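KLLA0E08119p (PDB 3VA7) probably catalyses the ATP- and biotin-dependent carboxylation of urea to urea-1-carboxylate, this chain being the urea carboxylase part of a longer two-activity enzyme. Local coordinates at residues P709-S714 / T739-V744; G720-N725 / K1012-R1017. All blocks are in the same frame, centred on the assembly; numbering follows the deposited sequence.

Contact 1 (P709-S714 / T739-V744); sequences PKWARS and TGDEPV. With BTI (5-(hexahydro-2-oxo-1H-thieno[3,4-D]imidazol-6-yl)pentanal), chain B.
W711 and D741 carry the polar part of this contact. The indole NE1 of W711 gives its hydrogen to D741 OD1 over 3.0 Å with an angle of 168° at the hydrogen, and the oxygen sits in the plane of the ring. It is approached almost in line with its C-O bond, so the carboxylate meets the indole end-on, the two planes turned 45° from each other. Tryptophan suits the place because its one N-H lies at the rim of a wide nonpolar plate: the plate fills the interior while the carboxylate satisfies the buried N-H. The bond is likely to resist rocking of the ring. The carboxylate reaches it because D741 CG lies anti to the carbonyl carbon (chi1 -66°).

The remaining touches are van der Waals. W711 CZ2 passes 3.5 Å from G740 O, again near the ring plane, and P709 CD packs at 4.0 Å against D741 CB. P709 also covers one face of the ring of W711, two residues on, its CB offset toward the rim; the compact, nonpolar proline ring suits a place between the indole and the turn.

G740 and D741 are the corners of a type II' turn from T739 to E742, the tight turn of a beta-hairpin. G740 has a positive phi, which a residue without CB adopts easily. The hairpin also lines the biotin pocket, with T739 at the start of the turn and V744 on the strand after it: T739 CG2 lies 3.6 Å from BTI C4, and V744 CG2 lies 3.8 Å from BTI C10.

The hairpin's strands, 735-739 and 742-746, belong to the mixed beta sheet of the carboxyltransferase A and B region, where P743 is backbone-bonded to L704 of strand 701-705. P709 and W711 rest on F738 of strand 735-739, while P709 and K710 pack against Y682 of helix 680-688.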
ATOM      1  N   PRO A 709      18.771 -32.536  -4.224  1.00 41.00           N
ATOM      2  CA  PRO A 709      20.035 -32.259  -4.975  1.00 41.07           C
ATOM      3  C   PRO A 709      21.287 -32.966  -4.505  1.00 40.48           C
ATOM      4  O   PRO A 709      21.424 -33.293  -3.320  1.00 41.06           O
ATOM      5  CB  PRO A 709      20.245 -30.737  -4.816  1.00 40.86           C
ATOM      6  CG  PRO A 709      18.919 -30.206  -4.363  1.00 42.00           C
ATOM      7  CD  PRO A 709      18.237 -31.324  -3.584  1.00 41.37           C
ATOM      8  N   LYS A 710      22.205 -33.180  -5.436  1.00 39.43           N
ATOM      9  CA  LYS A 710      23.503 -33.654  -5.062  1.00 39.06           C
ATOM     10  C   LYS A 710      24.439 -32.530  -5.400  1.00 38.77           C
ATOM     11  O   LYS A 710      24.528 -32.088  -6.548  1.00 39.29           O
ATOM     12  CB  LYS A 710      23.872 -34.960  -5.792  1.00 39.79           C
ATOM     13  CG  LYS A 710      22.751 -35.984  -5.920  1.00 38.52           C
ATOM     14  CD  LYS A 710      23.188 -37.130  -6.789  1.00 40.35           C
ATOM     15  CE  LYS A 710      22.725 -38.457  -6.211  1.00 42.06           C
ATOM     16  NZ  LYS A 710      21.362 -38.770  -6.606  1.00 40.32           N
ATOM     17  N   TRP A 711      25.097 -32.036  -4.373  1.00 38.29           N
ATOM     18  CA  TRP A 711      25.889 -30.843  -4.472  1.00 38.53           C
ATOM     19  C   TRP A 711      27.359 -31.103  -4.841  1.00 38.36           C
ATOM     20  O   TRP A 711      27.953 -32.091  -4.451  1.00 38.41           O
ATOM     21  CB  TRP A 711      25.782 -30.067  -3.164  1.00 38.34           C
ATOM     22  CG  TRP A 711      24.381 -29.687  -2.832  1.00 39.46           C
ATOM     23  CD1 TRP A 711      23.596 -30.216  -1.836  1.00 40.32           C
ATOM     24  CD2 TRP A 711      23.568 -28.713  -3.497  1.00 40.08           C
ATOM     25  NE1 TRP A 711      22.361 -29.613  -1.823  1.00 38.25           N
ATOM     26  CE2 TRP A 711      22.315 -28.681  -2.824  1.00 39.05           C
ATOM     27  CE3 TRP A 711      23.785 -27.828  -4.566  1.00 39.88           C
ATOM     28  CZ2 TRP A 711      21.284 -27.808  -3.196  1.00 38.52           C
ATOM     29  CZ3 TRP A 711      22.738 -26.952  -4.940  1.00 38.37           C
ATOM     30  CH2 TRP A 711      21.505 -26.966  -4.264  1.00 38.24           C
ATOM     31  N   ALA A 712      27.939 -30.191  -5.602  1.00 38.75           N
ATOM     32  CA  ALA A 712      29.301 -30.333  -6.059  1.00 38.92           C
ATOM     33  C   ALA A 712      30.208 -29.803  -5.013  1.00 39.20           C
ATOM     34  O   ALA A 712      31.372 -30.086  -5.044  1.00 40.78           O
ATOM     35  CB  ALA A 712      29.524 -29.584  -7.401  1.00 38.40           C
ATOM     36  N   ARG A 713      29.699 -28.982  -4.115  1.00 39.69           N
ATOM     37  CA  ARG A 713      30.525 -28.399  -3.065  1.00 39.71           C
ATOM     38  C   ARG A 713      30.024 -28.994  -1.760  1.00 40.50           C
ATOM     39  O   ARG A 713      28.894 -29.514  -1.698  1.00 40.50           O
ATOM     40  CB  ARG A 713      30.428 -26.860  -3.037  1.00 39.74           C
ATOM     41  CG  ARG A 713      30.757 -26.130  -4.322  1.00 37.34           C
ATOM     42  CD  ARG A 713      30.598 -24.632  -4.122  1.00 37.22           C
ATOM     43  NE  ARG A 713      29.213 -24.282  -3.818  1.00 39.79           N
ATOM     44  CZ  ARG A 713      28.756 -23.068  -3.488  1.00 40.26           C
ATOM     45  NH1 ARG A 713      29.558 -22.031  -3.415  1.00 41.22           N
ATOM     46  NH2 ARG A 713      27.466 -22.886  -3.211  1.00 39.71           N
ATOM     47  N   SER A 714      30.870 -28.927  -0.732  1.00 41.40           N
ATOM     48  CA  SER A 714      30.571 -29.517   0.567  1.00 42.60           C
ATOM     49  C   SER A 714      29.779 -28.515   1.410  1.00 43.92           C
ATOM     50  O   SER A 714      28.986 -28.923   2.285  1.00 45.70           O
ATOM     51  CB  SER A 714      31.870 -29.919   1.286  1.00 43.19           C
ATOM     52  OG  SER A 714      32.687 -28.791   1.624  1.00 42.76           O
ATOM     53  N   THR A 739      16.120 -23.124  -2.547  1.00 29.82           N
ATOM     54  CA  THR A 739      16.218 -22.562  -1.189  1.00 29.30           C
ATOM     55  C   THR A 739      16.579 -23.721  -0.319  1.00 29.31           C
ATOM     56  O   THR A 739      15.701 -24.421   0.166  1.00 29.61           O
ATOM     57  CB  THR A 739      14.889 -21.964  -0.715  1.00 28.92           C
ATOM     58  OG1 THR A 739      13.920 -23.025  -0.573  1.00 29.07           O
ATOM     59  CG2 THR A 739      14.379 -20.940  -1.715  1.00 27.04           C
ATOM     60  N   GLY A 740      17.869 -23.941  -0.113  1.00 29.68           N
ATOM     61  CA  GLY A 740      18.337 -25.225   0.493  1.00 30.24           C
ATOM     62  C   GLY A 740      18.126 -26.392  -0.509  1.00 30.65           C
ATOM     63  O   GLY A 740      18.532 -26.289  -1.683  1.00 30.98           O
ATOM     64  N   ASP A 741      17.435 -27.447  -0.083  1.00 29.25           N
ATOM     65  CA  ASP A 741      17.328 -28.671  -0.839  1.00 29.40           C
ATOM     66  C   ASP A 741      15.990 -28.785  -1.640  1.00 29.07           C
ATOM     67  O   ASP A 741      15.691 -29.795  -2.264  1.00 27.66           O
ATOM     68  CB  ASP A 741      17.546 -29.857   0.099  1.00 29.31           C
ATOM     69  CG  ASP A 741      18.965 -29.917   0.650  1.00 34.24           C
ATOM     70  OD1 ASP A 741      19.917 -29.984  -0.171  1.00 39.13           O
ATOM     71  OD2 ASP A 741      19.153 -29.929   1.900  1.00 34.16           O
ATOM     72  N   GLU A 742      15.213 -27.720  -1.641  1.00 29.40           N
ATOM     73  CA  GLU A 742      13.950 -27.713  -2.329  1.00 30.16           C
ATOM     74  C   GLU A 742      13.882 -26.448  -3.173  1.00 30.59           C
ATOM     75  O   GLU A 742      14.347 -25.395  -2.715  1.00 30.99           O
ATOM     76  CB  GLU A 742      12.837 -27.662  -1.325  1.00 30.68           C
ATOM     77  CG  GLU A 742      12.646 -28.950  -0.550  1.00 33.83           C
ATOM     78  CD  GLU A 742      11.879 -28.715   0.734  1.00 35.35           C
ATOM     79  OE1 GLU A 742      10.680 -28.427   0.667  1.00 34.44           O
ATOM     80  OE2 GLU A 742      12.497 -28.766   1.814  1.00 39.29           O
ATOM     81  N   PRO A 743      13.316 -26.551  -4.406  1.00 30.50           N
ATOM     82  CA  PRO A 743      13.260 -25.449  -5.358  1.00 29.80           C
ATOM     83  C   PRO A 743      11.909 -24.805  -5.442  1.00 29.03           C
ATOM     84  O   PRO A 743      10.923 -25.385  -5.060  1.00 29.07           O
ATOM     85  CB  PRO A 743      13.568 -26.121  -6.697  1.00 29.98           C
ATOM     86  CG  PRO A 743      12.904 -27.519  -6.546  1.00 31.72           C
ATOM     87  CD  PRO A 743      12.813 -27.810  -5.011  1.00 30.81           C
ATOM     88  N   VAL A 744      11.875 -23.602  -5.986  1.00 28.89           N
ATOM     89  CA  VAL A 744      10.645 -22.870  -6.092  1.00 28.63           C
ATOM     90  C   VAL A 744      10.775 -21.991  -7.308  1.00 29.39           C
ATOM     91  O   VAL A 744      11.870 -21.434  -7.580  1.00 31.38           O
ATOM     92  CB  VAL A 744      10.391 -22.037  -4.830  1.00 28.55           C
ATOM     93  CG1 VAL A 744      11.683 -21.307  -4.360  1.00 28.53           C
ATOM     94  CG2 VAL A 744       9.252 -21.085  -5.038  1.00 26.66           C
TER
HETATM   95  C11 BTI B1901       7.392 -18.881  -1.668  1.00 25.60           C
HETATM   96  O11 BTI B1901       7.728 -19.269  -0.507  1.00 24.16           O
HETATM   97  C10 BTI B1901       8.348 -18.192  -2.688  1.00 21.46           C
HETATM   98  C9  BTI B1901       9.722 -17.959  -2.063  1.00 18.39           C
HETATM   99  C8  BTI B1901      10.840 -17.586  -3.026  1.00 21.52           C
HETATM  100  C7  BTI B1901      12.269 -17.838  -2.502  1.00 20.98           C
HETATM  101  C2  BTI B1901      12.555 -17.288  -1.120  1.00 22.09           C
HETATM  102  S1  BTI B1901      12.336 -15.537  -1.016  1.00 26.18           S
HETATM  103  C6  BTI B1901      13.413 -15.355   0.362  1.00 24.36           C
HETATM  104  C5  BTI B1901      14.401 -16.501   0.341  1.00 25.05           C
HETATM  105  N3  BTI B1901      15.562 -15.891  -0.252  1.00 23.28           N
HETATM  106  C3  BTI B1901      15.775 -16.353  -1.456  1.00 25.41           C
HETATM  107  O3  BTI B1901      16.804 -15.999  -2.198  1.00 28.17           O
HETATM  108  N2  BTI B1901      14.872 -17.243  -1.814  1.00 26.61           N
HETATM  109  C4  BTI B1901      13.989 -17.554  -0.696  1.00 25.69           C

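Contact 2 (G720-N725 / K1012-R1017); sequences GLHPSN and KYNPSR. With BTI (5-(hexahydro-2-oxo-1H-thieno[3,4-D]imidazol-6-yl)pentanal), chain B.
H722 and N725, the first and last residues of a type I beta turn closed by a 2.8 Å bond from N725 N to H722 O, meet N1014 and K1012 of a loop beside the biotin pocket. H722 CG is anti to the backbone N (chi1 -175°), which carries the imidazole out to N1014; the two side chains cross at about a right angle, with H722 CE1 3.8 Å from N1014 CG. P723 CD covers one face of the imidazole, offset toward its rim.

N725 and K1012 run past each other in opposite directions, N725 CG lying 3.8 Å from K1012 CD. A lysine fits here by having an aliphatic stem to lie along N725 and a charged end that travels farther, to a salt bridge with D728 and hydrogen bonds to A719 O and G755 O. An alanine in place of N725 would probably open a gap beside the K1012 stem and leave the K1012 backbone without the polar group beside it. G720 suits its position because, at its backbone angles, a CB would be jammed against the carbonyl oxygen of the preceding residue, A719.

The contact joins carboxyltransferase subdomains A and B, which hold 720-725, to subdomains C and D, which hold 1012-1017. Past N1014 the second loop turns through the cis peptide before P1015 and brings S1016 to the cofactor, with S1016 OG 3.6 Å from BTI C4. Farther on, R1017 NH1 stands 3.7 Å above the centre of the Y1013 ring, and its guanidinium bonds to Y1035 OH and Y1044 O, both residues of the urea pocket.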
ATOM      1  N   GLY A 720      27.167 -18.808   3.485  1.00 34.28           N
ATOM      2  CA  GLY A 720      26.289 -19.726   4.187  1.00 34.67           C
ATOM      3  C   GLY A 720      26.822 -21.136   3.996  1.00 35.51           C
ATOM      4  O   GLY A 720      27.432 -21.452   2.972  1.00 35.97           O
ATOM      5  N   LEU A 721      26.570 -21.998   4.970  1.00 35.52           N
ATOM      6  CA  LEU A 721      27.112 -23.327   4.948  1.00 34.91           C
ATOM      7  C   LEU A 721      26.412 -24.236   3.965  1.00 35.09           C
ATOM      8  O   LEU A 721      27.053 -25.046   3.318  1.00 35.36           O
ATOM      9  CB  LEU A 721      27.142 -23.905   6.343  1.00 34.77           C
ATOM     10  CG  LEU A 721      28.328 -23.271   7.059  1.00 35.65           C
ATOM     11  CD1 LEU A 721      28.317 -23.555   8.529  1.00 36.73           C
ATOM     12  CD2 LEU A 721      29.612 -23.793   6.447  1.00 36.56           C
ATOM     13  N   HIS A 722      25.115 -24.093   3.790  1.00 35.05           N
ATOM     14  CA  HIS A 722      24.445 -25.057   2.936  1.00 35.31           C
ATOM     15  C   HIS A 722      24.921 -24.921   1.470  1.00 35.96           C
ATOM     16  O   HIS A 722      25.022 -23.802   0.954  1.00 36.19           O
ATOM     17  CB  HIS A 722      22.972 -24.880   3.035  1.00 34.62           C
ATOM     18  CG  HIS A 722      22.213 -25.904   2.289  1.00 36.02           C
ATOM     19  ND1 HIS A 722      21.634 -26.988   2.908  1.00 35.79           N
ATOM     20  CD2 HIS A 722      21.934 -26.021   0.969  1.00 37.01           C
ATOM     21  CE1 HIS A 722      21.012 -27.723   2.001  1.00 36.88           C
ATOM     22  NE2 HIS A 722      21.172 -27.154   0.817  1.00 37.85           N
ATOM     23  N   PRO A 723      25.208 -26.054   0.790  1.00 35.70           N
ATOM     24  CA  PRO A 723      25.874 -25.892  -0.480  1.00 35.59           C
ATOM     25  C   PRO A 723      25.088 -25.170  -1.537  1.00 35.48           C
ATOM     26  O   PRO A 723      25.709 -24.813  -2.522  1.00 37.73           O
ATOM     27  CB  PRO A 723      26.135 -27.326  -0.934  1.00 35.86           C
ATOM     28  CG  PRO A 723      26.097 -28.110   0.303  1.00 36.05           C
ATOM     29  CD  PRO A 723      25.044 -27.476   1.116  1.00 35.41           C
ATOM     30  N   SER A 724      23.778 -24.943  -1.375  1.00 34.55           N
ATOM     31  CA  SER A 724      22.983 -24.097  -2.322  1.00 33.44           C
ATOM     32  C   SER A 724      23.145 -22.603  -2.076  1.00 33.22           C
ATOM     33  O   SER A 724      22.661 -21.785  -2.885  1.00 34.20           O
ATOM     34  CB  SER A 724      21.483 -24.352  -2.212  1.00 33.44           C
ATOM     35  OG  SER A 724      20.968 -23.767  -1.025  1.00 32.00           O
ATOM     36  N   ASN A 725      23.735 -22.253  -0.929  1.00 31.66           N
ATOM     37  CA  ASN A 725      23.927 -20.865  -0.517  1.00 29.83           C
ATOM     38  C   ASN A 725      24.987 -20.200  -1.399  1.00 29.30           C
ATOM     39  O   ASN A 725      26.033 -20.784  -1.662  1.00 28.93           O
ATOM     40  CB  ASN A 725      24.366 -20.811   0.959  1.00 29.24           C
ATOM     41  CG  ASN A 725      23.268 -21.220   1.938  1.00 31.09           C
ATOM     42  OD1 ASN A 725      22.267 -21.880   1.588  1.00 35.06           O
ATOM     43  ND2 ASN A 725      23.457 -20.834   3.189  1.00 30.34           N
ATOM     44  N   LYS A1012      21.653 -20.072   5.472  1.00 25.92           N
ATOM     45  CA  LYS A1012      20.341 -19.570   5.189  1.00 26.83           C
ATOM     46  C   LYS A1012      19.425 -20.744   5.411  1.00 28.06           C
ATOM     47  O   LYS A1012      19.895 -21.897   5.438  1.00 29.43           O
ATOM     48  CB  LYS A1012      20.323 -19.055   3.765  1.00 26.66           C
ATOM     49  CG  LYS A1012      21.102 -17.701   3.633  1.00 24.65           C
ATOM     50  CD  LYS A1012      22.050 -17.704   2.449  1.00 24.24           C
ATOM     51  CE  LYS A1012      22.573 -16.330   2.172  1.00 24.95           C
ATOM     52  NZ  LYS A1012      23.466 -16.331   1.016  1.00 26.63           N
ATOM     53  N   TYR A1013      18.144 -20.498   5.635  1.00 27.84           N
ATOM     54  CA  TYR A1013      17.273 -21.600   5.982  1.00 27.97           C
ATOM     55  C   TYR A1013      17.181 -22.672   4.870  1.00 28.72           C
ATOM     56  O   TYR A1013      17.397 -22.393   3.671  1.00 28.65           O
ATOM     57  CB  TYR A1013      15.877 -21.071   6.307  1.00 28.18           C
ATOM     58  CG  TYR A1013      15.647 -20.498   7.719  1.00 28.11           C
ATOM     59  CD1 TYR A1013      16.659 -19.780   8.420  1.00 25.78           C
ATOM     60  CD2 TYR A1013      14.396 -20.632   8.337  1.00 29.28           C
ATOM     61  CE1 TYR A1013      16.426 -19.255   9.690  1.00 25.78           C
ATOM     62  CE2 TYR A1013      14.142 -20.080   9.633  1.00 27.51           C
ATOM     63  CZ  TYR A1013      15.141 -19.409  10.282  1.00 27.66           C
ATOM     64  OH  TYR A1013      14.863 -18.885  11.512  1.00 28.43           O
ATOM     65  N   ASN A1014      16.889 -23.908   5.286  1.00 28.36           N
ATOM     66  CA  ASN A1014      16.661 -25.001   4.386  1.00 27.23           C
ATOM     67  C   ASN A1014      15.435 -25.786   4.815  1.00 27.52           C
ATOM     68  O   ASN A1014      15.523 -26.642   5.699  1.00 27.37           O
ATOM     69  CB  ASN A1014      17.914 -25.874   4.339  1.00 26.90           C
ATOM     70  CG  ASN A1014      17.662 -27.258   3.730  1.00 28.58           C
ATOM     71  OD1 ASN A1014      18.252 -28.261   4.185  1.00 37.55           O
ATOM     72  ND2 ASN A1014      16.771 -27.340   2.753  1.00 22.95           N
ATOM     73  N   PRO A1015      14.275 -25.528   4.195  1.00 27.74           N
ATOM     74  CA  PRO A1015      13.970 -24.564   3.145  1.00 28.35           C
ATOM     75  C   PRO A1015      13.663 -23.227   3.783  1.00 28.46           C
ATOM     76  O   PRO A1015      13.556 -23.144   5.010  1.00 30.11           O
ATOM     77  CB  PRO A1015      12.652 -25.118   2.530  1.00 28.04           C
ATOM     78  CG  PRO A1015      11.953 -25.702   3.632  1.00 26.70           C
ATOM     79  CD  PRO A1015      13.057 -26.253   4.600  1.00 27.75           C
ATOM     80  N   SER A1016      13.441 -22.206   2.969  1.00 27.00           N
ATOM     81  CA  SER A1016      13.159 -20.884   3.508  1.00 25.34           C
ATOM     82  C   SER A1016      11.795 -20.779   4.195  1.00 24.83           C
ATOM     83  O   SER A1016      10.903 -21.560   3.941  1.00 24.55           O
ATOM     84  CB  SER A1016      13.334 -19.858   2.398  1.00 24.94           C
ATOM     85  OG  SER A1016      12.634 -20.259   1.224  1.00 23.91           O
ATOM     86  N   ARG A1017      11.631 -19.772   5.046  1.00 25.69           N
ATOM     87  CA  ARG A1017      10.341 -19.436   5.688  1.00 24.59           C
ATOM     88  C   ARG A1017       9.424 -18.939   4.615  1.00 25.44           C
ATOM     89  O   ARG A1017       9.906 -18.530   3.560  1.00 26.97           O
ATOM     90  CB  ARG A1017      10.515 -18.313   6.696  1.00 23.63           C
ATOM     91  CG  ARG A1017      11.408 -18.624   7.876  1.00 21.46           C
ATOM     92  CD  ARG A1017      11.426 -17.433   8.863  1.00 22.48           C
ATOM     93  NE  ARG A1017      11.755 -16.163   8.198  1.00 22.41           N
ATOM     94  CZ  ARG A1017      12.999 -15.770   7.896  1.00 22.23           C
ATOM     95  NH1 ARG A1017      14.089 -16.506   8.199  1.00 18.23           N
ATOM     96  NH2 ARG A1017      13.156 -14.627   7.265  1.00 21.98           N
TER
HETATM   97  C11 BTI B1901       7.392 -18.881  -1.668  1.00 25.60           C
HETATM   98  O11 BTI B1901       7.728 -19.269  -0.507  1.00 24.16           O
HETATM   99  C10 BTI B1901       8.348 -18.192  -2.688  1.00 21.46           C
HETATM  100  C9  BTI B1901       9.722 -17.959  -2.063  1.00 18.39           C
HETATM  101  C8  BTI B1901      10.840 -17.586  -3.026  1.00 21.52           C
HETATM  102  C7  BTI B1901      12.269 -17.838  -2.502  1.00 20.98           C
HETATM  103  C2  BTI B1901      12.555 -17.288  -1.120  1.00 22.09           C
HETATM  104  S1  BTI B1901      12.336 -15.537  -1.016  1.00 26.18           S
HETATM  105  C6  BTI B1901      13.413 -15.355   0.362  1.00 24.36           C
HETATM  106  C5  BTI B1901      14.401 -16.501   0.341  1.00 25.05           C
HETATM  107  N3  BTI B1901      15.562 -15.891  -0.252  1.00 23.28           N
HETATM  108  C3  BTI B1901      15.775 -16.353  -1.456  1.00 25.41           C
HETATM  109  O3  BTI B1901      16.804 -15.999  -2.198  1.00 28.17           O
HETATM  110  N2  BTI B1901      14.872 -17.243  -1.814  1.00 26.61           N
HETATM  111  C4  BTI B1901      13.989 -17.554  -0.696  1.00 25.69           C

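Overall arrangement
The centres of contacts 1 and 2 are 8 Å apart, and their segments alternate along the chain, 709-714 and 720-725 both lying on the connection between strands 701-705 and 725-730. R713 ties them together: its NH2 is 2.7 Å from P723 O and 3.0 Å from N725 O, both probable hydrogen bonds. The W711 ring of contact 1 meets the H722 ring of contact 2 at about 80°, with D741 packed against H722. Both contacts reach the biotin group, T739 and V744 in contact 1 and S1016 in contact 2, where T739 and S1016 touch each other. Urea is about 6 Å from the K1012 side chain but about 11 Å from G740, so contact 2 is nearer the substrate.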